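Local structure of thioredoxin domain-containing protein (Sinorhizobium meliloti, 3U5R) at residues A[26-38]-A[193-205]. The protein is of unknown function but belongs to the AhpC/TSA family of thioredoxin-fold proteins, which suggests an antioxidant or other redox role. Numbering follows the deposited sequence.
Sequences KTQSNSITLGTRA and TTQVPSIGCNIKW
With CG of Gln28 turned away from its carbonyl carbon (chi1 -55°) and CG1 of Ile199 set likewise (chi1 -61°), the two side chains cross on one face of a short antiparallel pairing, and CD1 of Ile199 lies 3.4 Å from CG of Gln28. The extended glutamine then runs alongside Pro197, pointing the same way, its OE1 4.0 Å from CG of Pro197. Ser29 follows another course: its OG turns back to accept a weak, bent bond from Ser198 N at 3.0 Å.

The backbone illustrates how an early and a late part of the chain, 155 residues apart at their closest ends, can be paired by a few residues. Thr27 and Gly200 form the hydrogen-bonded pair: Thr27 N gives to Gly200 O at 2.9 Å, while Gly200 N returns a nearly straight bond to Thr27 O (N-H...O 170°). Gln28 and Ile199 make the adjoining non-hydrogen-bonded pair, and Ser29 N continues the pattern with a bond to Ser198 O at 2.9 Å. Ser198 thus meets Ser29 at both its backbone O and, more weakly, its N. CA-H...O contacts supplement these bonds, among them Gln28 CA to Ser198 O at 3.2 Å.

Beyond Ser29 the segments separate, then touch again where the methyls of Leu34 meet the amide of Gln195, CD2 lying 3.7 Å from OE1. That amide is anchored by backbone atoms of His159 and Val157 in strand 156-160, which probably fixes its rotation.

Strand 199-202 is the middle member of a small antiparallel sheet, between 27-28 and 143-144, distinct from the five-stranded mixed sheet of the thioredoxin-like fold, of which 156-160 is an edge; Lys26 and Ile199 touch Phe73 of helix 72-75, whereas Ser29 and Ser198 rest on Asp146 of strand 146-150.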
ATOM      1  N   LYS A  26      -4.732 -12.573 -11.735  1.00 33.81           N
ATOM      2  CA  LYS A  26      -5.539 -12.096 -10.540  1.00 34.43           C
ATOM      3  C   LYS A  26      -5.340 -13.026  -9.339  1.00 33.41           C
ATOM      4  O   LYS A  26      -5.472 -14.242  -9.535  1.00 33.07           O
ATOM      5  CB  LYS A  26      -7.030 -12.171 -10.819  1.00 34.39           C
ATOM      6  CG  LYS A  26      -7.619 -11.075 -11.695  1.00 39.04           C
ATOM      7  CD  LYS A  26      -9.124 -10.905 -11.355  1.00 40.33           C
ATOM      8  CE  LYS A  26     -10.015 -11.928 -12.072  1.00 41.33           C
ATOM      9  NZ  LYS A  26     -10.274 -11.477 -13.498  1.00 42.43           N
ATOM     10  N   THR A  27      -5.063 -12.485  -8.134  1.00 30.98           N
ATOM     11  CA  THR A  27      -5.030 -13.270  -6.871  1.00 30.49           C
ATOM     12  C   THR A  27      -5.486 -12.403  -5.726  1.00 29.29           C
ATOM     13  O   THR A  27      -5.498 -11.164  -5.837  1.00 26.85           O
ATOM     14  CB  THR A  27      -3.625 -13.689  -6.346  1.00 32.48           C
ATOM     15  OG1 THR A  27      -2.575 -13.130  -7.122  1.00 33.60           O
ATOM     16  CG2 THR A  27      -3.486 -15.232  -6.070  1.00 31.65           C
ATOM     17  N   GLN A  28      -5.843 -13.079  -4.635  1.00 27.37           N
ATOM     18  CA  GLN A  28      -6.170 -12.468  -3.359  1.00 28.54           C
ATOM     19  C   GLN A  28      -4.913 -12.253  -2.553  1.00 26.39           C
ATOM     20  O   GLN A  28      -3.955 -13.016  -2.674  1.00 26.02           O
ATOM     21  CB  GLN A  28      -7.051 -13.386  -2.492  1.00 28.42           C
ATOM     22  CG  GLN A  28      -8.311 -13.881  -3.109  1.00 38.71           C
ATOM     23  CD  GLN A  28      -9.308 -14.404  -2.044  1.00 45.83           C
ATOM     24  OE1 GLN A  28      -8.903 -14.952  -1.003  1.00 48.19           O
ATOM     25  NE2 GLN A  28     -10.607 -14.204  -2.296  1.00 49.54           N
ATOM     26  N   SER A  29      -4.960 -11.288  -1.648  1.00 24.30           N
ATOM     27  CA  SER A  29      -3.857 -11.092  -0.713  1.00 23.64           C
ATOM     28  C   SER A  29      -3.750 -12.389   0.132  1.00 23.39           C
ATOM     29  O   SER A  29      -4.737 -13.156   0.226  1.00 21.51           O
ATOM     30  CB  SER A  29      -4.106  -9.884   0.165  1.00 22.55           C
ATOM     31  OG  SER A  29      -5.429  -9.900   0.684  1.00 23.65           O
ATOM     32  N   ASN A  30      -2.567 -12.630   0.681  1.00 22.08           N
ATOM     33  CA  ASN A  30      -2.343 -13.713   1.642  1.00 24.52           C
ATOM     34  C   ASN A  30      -3.033 -13.536   2.995  1.00 25.67           C
ATOM     35  O   ASN A  30      -3.348 -12.408   3.386  1.00 24.13           O
ATOM     36  CB  ASN A  30      -0.844 -13.910   1.862  1.00 23.64           C
ATOM     37  CG  ASN A  30      -0.127 -14.484   0.616  1.00 26.40           C
ATOM     38  OD1 ASN A  30      -0.692 -15.320  -0.109  1.00 25.15           O
ATOM     39  ND2 ASN A  30       1.140 -14.087   0.406  1.00 27.01           N
ATOM     40  N   SER A  31      -3.249 -14.655   3.723  1.00 26.18           N
ATOM     41  CA  SER A  31      -3.668 -14.628   5.148  1.00 28.93           C
ATOM     42  C   SER A  31      -2.465 -14.431   6.011  1.00 27.70           C
ATOM     43  O   SER A  31      -1.711 -15.363   6.306  1.00 30.22           O
ATOM     44  CB  SER A  31      -4.295 -15.926   5.601  1.00 29.70           C
ATOM     45  OG  SER A  31      -5.289 -16.249   4.661  1.00 36.12           O
ATOM     46  N   ILE A  32      -2.277 -13.216   6.427  1.00 24.00           N
ATOM     47  CA  ILE A  32      -1.123 -12.886   7.212  1.00 21.62           C
ATOM     48  C   ILE A  32      -1.681 -12.707   8.591  1.00 19.88           C
ATOM     49  O   ILE A  32      -2.723 -12.045   8.786  1.00 19.76           O
ATOM     50  CB  ILE A  32      -0.491 -11.555   6.725  1.00 20.66           C
ATOM     51  CG1 ILE A  32      -0.152 -11.625   5.212  1.00 19.37           C
ATOM     52  CG2 ILE A  32       0.710 -11.192   7.599  1.00 18.35           C
ATOM     53  CD1 ILE A  32       1.198 -12.310   4.891  1.00 22.20           C
ATOM     54  N   THR A  33      -0.988 -13.246   9.569  1.00 18.27           N
ATOM     55  CA  THR A  33      -1.505 -13.228  10.913  1.00 18.68           C
ATOM     56  C   THR A  33      -1.503 -11.817  11.484  1.00 17.05           C
ATOM     57  O   THR A  33      -0.464 -11.166  11.457  1.00 15.22           O
ATOM     58  CB  THR A  33      -0.643 -14.208  11.773  1.00 20.26           C
ATOM     59  OG1 THR A  33      -0.899 -15.504  11.202  1.00 24.14           O
ATOM     60  CG2 THR A  33      -1.130 -14.181  13.229  1.00 15.32           C
ATOM     61  N   LEU A  34      -2.635 -11.357  12.027  1.00 15.96           N
ATOM     62  CA  LEU A  34      -2.617 -10.056  12.703  1.00 17.19           C
ATOM     63  C   LEU A  34      -1.614 -10.025  13.877  1.00 18.78           C
ATOM     64  O   LEU A  34      -1.484 -11.043  14.610  1.00 17.25           O
ATOM     65  CB  LEU A  34      -4.029  -9.645  13.194  1.00 16.65           C
ATOM     66  CG  LEU A  34      -5.062  -9.439  12.078  1.00 21.02           C
ATOM     67  CD1 LEU A  34      -6.459  -9.021  12.694  1.00 22.23           C
ATOM     68  CD2 LEU A  34      -4.519  -8.371  11.049  1.00 15.58           C
ATOM     69  N   GLY A  35      -0.936  -8.874  14.054  1.00 16.70           N
ATOM     70  CA  GLY A  35       0.066  -8.722  15.091  1.00 18.91           C
ATOM     71  C   GLY A  35       1.471  -8.791  14.553  1.00 18.61           C
ATOM     72  O   GLY A  35       2.410  -8.365  15.225  1.00 19.28           O
ATOM     73  N   THR A  36       1.634  -9.310  13.336  1.00 17.60           N
ATOM     74  CA  THR A  36       2.948  -9.489  12.793  1.00 20.10           C
ATOM     75  C   THR A  36       3.618  -8.104  12.755  1.00 20.00           C
ATOM     76  O   THR A  36       2.970  -7.085  12.397  1.00 17.96           O
ATOM     77  CB  THR A  36       2.838 -10.106  11.348  1.00 20.82           C
ATOM     78  OG1 THR A  36       2.168 -11.368  11.476  1.00 23.06           O
ATOM     79  CG2 THR A  36       4.214 -10.327  10.715  1.00 24.17           C
ATOM     80  N   ARG A  37       4.894  -8.041  13.113  1.00 19.15           N
ATOM     81  CA  ARG A  37       5.659  -6.768  13.022  1.00 19.77           C
ATOM     82  C   ARG A  37       5.908  -6.344  11.552  1.00 17.71           C
ATOM     83  O   ARG A  37       6.076  -7.191  10.688  1.00 18.99           O
ATOM     84  CB  ARG A  37       7.016  -6.975  13.664  1.00 21.59           C
ATOM     85  CG  ARG A  37       6.967  -6.874  15.139  1.00 28.27           C
ATOM     86  CD  ARG A  37       8.130  -5.965  15.546  1.00 44.64           C
ATOM     87  NE  ARG A  37       7.831  -4.541  15.291  1.00 48.80           N
ATOM     88  CZ  ARG A  37       8.017  -3.588  16.206  1.00 56.49           C
ATOM     89  NH1 ARG A  37       8.505  -3.907  17.426  1.00 59.33           N
ATOM     90  NH2 ARG A  37       7.736  -2.320  15.917  1.00 57.52           N
ATOM     91  N   ALA A  38       5.886  -5.043  11.290  1.00 16.63           N
ATOM     92  CA  ALA A  38       6.227  -4.481   9.994  1.00 16.54           C
ATOM     93  C   ALA A  38       7.726  -4.753   9.765  1.00 17.51           C
ATOM     94  O   ALA A  38       8.544  -4.489  10.645  1.00 14.46           O
ATOM     95  CB  ALA A  38       5.998  -2.972  10.061  1.00 17.50           C
ATOM     96  N   THR A 193     -13.223  -6.816  12.982  1.00 28.50           N
ATOM     97  CA  THR A 193     -12.649  -8.147  12.783  1.00 30.01           C
ATOM     98  C   THR A 193     -12.940  -8.694  11.366  1.00 29.09           C
ATOM     99  O   THR A 193     -12.294  -9.601  10.940  1.00 29.81           O
ATOM    100  CB  THR A 193     -13.251  -9.141  13.816  1.00 31.44           C
ATOM    101  OG1 THR A 193     -14.654  -9.189  13.571  1.00 30.16           O
ATOM    102  CG2 THR A 193     -13.007  -8.662  15.286  1.00 33.07           C
ATOM    103  N   THR A 194     -13.890  -8.115  10.643  1.00 29.73           N
ATOM    104  CA  THR A 194     -14.132  -8.486   9.238  1.00 29.84           C
ATOM    105  C   THR A 194     -13.107  -7.792   8.381  1.00 27.80           C
ATOM    106  O   THR A 194     -13.194  -6.542   8.191  1.00 29.33           O
ATOM    107  CB  THR A 194     -15.516  -7.971   8.745  1.00 31.05           C
ATOM    108  OG1 THR A 194     -16.502  -8.538   9.583  1.00 35.68           O
ATOM    109  CG2 THR A 194     -15.835  -8.356   7.185  1.00 33.52           C
ATOM    110  N   GLN A 195     -12.147  -8.561   7.870  1.00 23.26           N
ATOM    111  CA  GLN A 195     -11.189  -7.996   6.940  1.00 20.59           C
ATOM    112  C   GLN A 195     -11.242  -8.809   5.655  1.00 19.79           C
ATOM    113  O   GLN A 195     -10.627  -9.875   5.520  1.00 19.20           O
ATOM    114  CB  GLN A 195      -9.761  -7.915   7.520  1.00 19.35           C
ATOM    115  CG  GLN A 195      -9.770  -7.341   8.946  1.00 18.65           C
ATOM    116  CD  GLN A 195      -8.405  -6.995   9.507  1.00 14.48           C
ATOM    117  OE1 GLN A 195      -7.374  -7.282   8.898  1.00 12.99           O
ATOM    118  NE2 GLN A 195      -8.396  -6.396  10.695  1.00 18.90           N
ATOM    119  N   VAL A 196     -11.885  -8.245   4.648  1.00 18.24           N
ATOM    120  CA  VAL A 196     -11.957  -8.955   3.349  1.00 17.89           C
ATOM    121  C   VAL A 196     -10.631  -8.848   2.625  1.00 17.66           C
ATOM    122  O   VAL A 196     -10.091  -7.754   2.512  1.00 19.61           O
ATOM    123  CB  VAL A 196     -13.056  -8.330   2.517  1.00 18.70           C
ATOM    124  CG1 VAL A 196     -13.154  -9.050   1.120  1.00 18.39           C
ATOM    125  CG2 VAL A 196     -14.432  -8.332   3.370  1.00 22.31           C
ATOM    126  N   PRO A 197     -10.127  -9.954   2.080  1.00 17.55           N
ATOM    127  CA  PRO A 197      -8.850  -9.901   1.385  1.00 17.60           C
ATOM    128  C   PRO A 197      -8.917  -8.979   0.142  1.00 18.44           C
ATOM    129  O   PRO A 197      -9.949  -8.951  -0.515  1.00 16.41           O
ATOM    130  CB  PRO A 197      -8.608 -11.348   0.926  1.00 17.07           C
ATOM    131  CG  PRO A 197      -9.531 -12.216   1.839  1.00 20.23           C
ATOM    132  CD  PRO A 197     -10.671 -11.337   2.268  1.00 17.66           C
ATOM    133  N   SER A 198      -7.830  -8.261  -0.193  1.00 16.42           N
ATOM    134  CA  SER A 198      -7.904  -7.484  -1.426  1.00 17.92           C
ATOM    135  C   SER A 198      -7.702  -8.456  -2.565  1.00 18.97           C
ATOM    136  O   SER A 198      -7.217  -9.577  -2.377  1.00 17.97           O
ATOM    137  CB  SER A 198      -6.813  -6.390  -1.484  1.00 17.77           C
ATOM    138  OG  SER A 198      -5.540  -6.993  -1.336  1.00 24.01           O
ATOM    139  N   ILE A 199      -8.053  -8.001  -3.754  1.00 20.68           N
ATOM    140  CA  ILE A 199      -7.875  -8.744  -4.987  1.00 22.31           C
ATOM    141  C   ILE A 199      -7.132  -7.861  -5.911  1.00 20.46           C
ATOM    142  O   ILE A 199      -7.424  -6.658  -5.981  1.00 20.30           O
ATOM    143  CB  ILE A 199      -9.219  -8.975  -5.640  1.00 22.89           C
ATOM    144  CG1 ILE A 199     -10.094  -9.792  -4.690  1.00 29.79           C
ATOM    145  CG2 ILE A 199      -9.039  -9.710  -7.040  1.00 29.49           C
ATOM    146  CD1 ILE A 199      -9.814 -11.276  -4.720  1.00 36.45           C
ATOM    147  N   GLY A 200      -6.171  -8.419  -6.634  1.00 18.78           N
ATOM    148  CA  GLY A 200      -5.579  -7.637  -7.750  1.00 19.93           C
ATOM    149  C   GLY A 200      -4.774  -8.471  -8.731  1.00 20.18           C
ATOM    150  O   GLY A 200      -4.811  -9.674  -8.690  1.00 18.11           O
ATOM    151  N   CYS A 201      -3.981  -7.816  -9.568  1.00 20.76           N
ATOM    152  CA  CYS A 201      -3.005  -8.485 -10.350  1.00 20.29           C
ATOM    153  C   CYS A 201      -1.929  -9.046  -9.443  1.00 20.92           C
ATOM    154  O   CYS A 201      -1.490  -8.343  -8.521  1.00 19.30           O
ATOM    155  CB  CYS A 201      -2.379  -7.451 -11.267  1.00 20.23           C
ATOM    156  SG  CYS A 201      -3.677  -6.906 -12.524  1.00 29.92           S
ATOM    157  N   ASN A 202      -1.468 -10.277  -9.709  1.00 20.63           N
ATOM    158  CA  ASN A 202      -0.305 -10.771  -8.966  1.00 23.71           C
ATOM    159  C   ASN A 202       0.846  -9.781  -9.109  1.00 23.01           C
ATOM    160  O   ASN A 202       1.026  -9.124 -10.156  1.00 20.90           O
ATOM    161  CB  ASN A 202       0.148 -12.202  -9.351  1.00 24.66           C
ATOM    162  CG  ASN A 202       0.610 -12.296 -10.812  1.00 31.74           C
ATOM    163  OD1 ASN A 202      -0.102 -11.867 -11.714  1.00 39.99           O
ATOM    164  ND2 ASN A 202       1.832 -12.818 -11.045  1.00 42.98           N
ATOM    165  N   ILE A 203       1.616  -9.664  -8.026  1.00 22.82           N
ATOM    166  CA  ILE A 203       2.944  -9.087  -8.089  1.00 21.78           C
ATOM    167  C   ILE A 203       3.726  -9.783  -9.188  1.00 23.39           C
ATOM    168  O   ILE A 203       3.788 -11.020  -9.276  1.00 21.63           O
ATOM    169  CB  ILE A 203       3.658  -9.165  -6.682  1.00 21.31           C
ATOM    170  CG1 ILE A 203       2.790  -8.359  -5.691  1.00 21.45           C
ATOM    171  CG2 ILE A 203       5.177  -8.728  -6.763  1.00 20.56           C
ATOM    172  CD1 ILE A 203       3.412  -7.546  -4.661  1.00 23.29           C
ATOM    173  N   LYS A 204       4.372  -8.994 -10.038  1.00 23.85           N
ATOM    174  CA  LYS A 204       5.098  -9.609 -11.132  1.00 25.83           C
ATOM    175  C   LYS A 204       6.518  -9.953 -10.691  1.00 25.43           C
ATOM    176  O   LYS A 204       7.440  -9.174 -10.909  1.00 23.25           O
ATOM    177  CB  LYS A 204       5.074  -8.644 -12.320  1.00 25.76           C
ATOM    178  CG  LYS A 204       3.632  -8.298 -12.737  1.00 29.11           C
ATOM    179  CD  LYS A 204       2.902  -9.602 -13.123  1.00 32.61           C
ATOM    180  CE  LYS A 204       1.584  -9.383 -13.888  1.00 40.59           C
ATOM    181  NZ  LYS A 204       0.391  -9.351 -12.993  1.00 45.10           N
ATOM    182  N   TRP A 205       6.654 -11.115 -10.049  1.00 26.24           N
ATOM    183  CA  TRP A 205       7.928 -11.628  -9.557  1.00 27.14           C
ATOM    184  C   TRP A 205       8.875 -11.806 -10.758  1.00 29.02           C
ATOM    185  O   TRP A 205       8.444 -12.232 -11.831  1.00 28.34           O
ATOM    186  CB  TRP A 205       7.693 -12.999  -8.912  1.00 27.39           C
ATOM    187  CG  TRP A 205       6.676 -12.879  -7.840  1.00 26.46           C
ATOM    188  CD1 TRP A 205       5.397 -13.325  -7.867  1.00 26.10           C
ATOM    189  CD2 TRP A 205       6.853 -12.205  -6.564  1.00 26.35           C
ATOM    190  NE1 TRP A 205       4.752 -12.996  -6.672  1.00 24.08           N
ATOM    191  CE2 TRP A 205       5.639 -12.319  -5.860  1.00 24.38           C
ATOM    192  CE3 TRP A 205       7.926 -11.517  -5.968  1.00 23.30           C
ATOM    193  CZ2 TRP A 205       5.450 -11.761  -4.586  1.00 23.90           C
ATOM    194  CZ3 TRP A 205       7.738 -10.979  -4.663  1.00 21.44           C
ATOM    195  CH2 TRP A 205       6.507 -11.108  -4.006  1.00 25.09           C
TER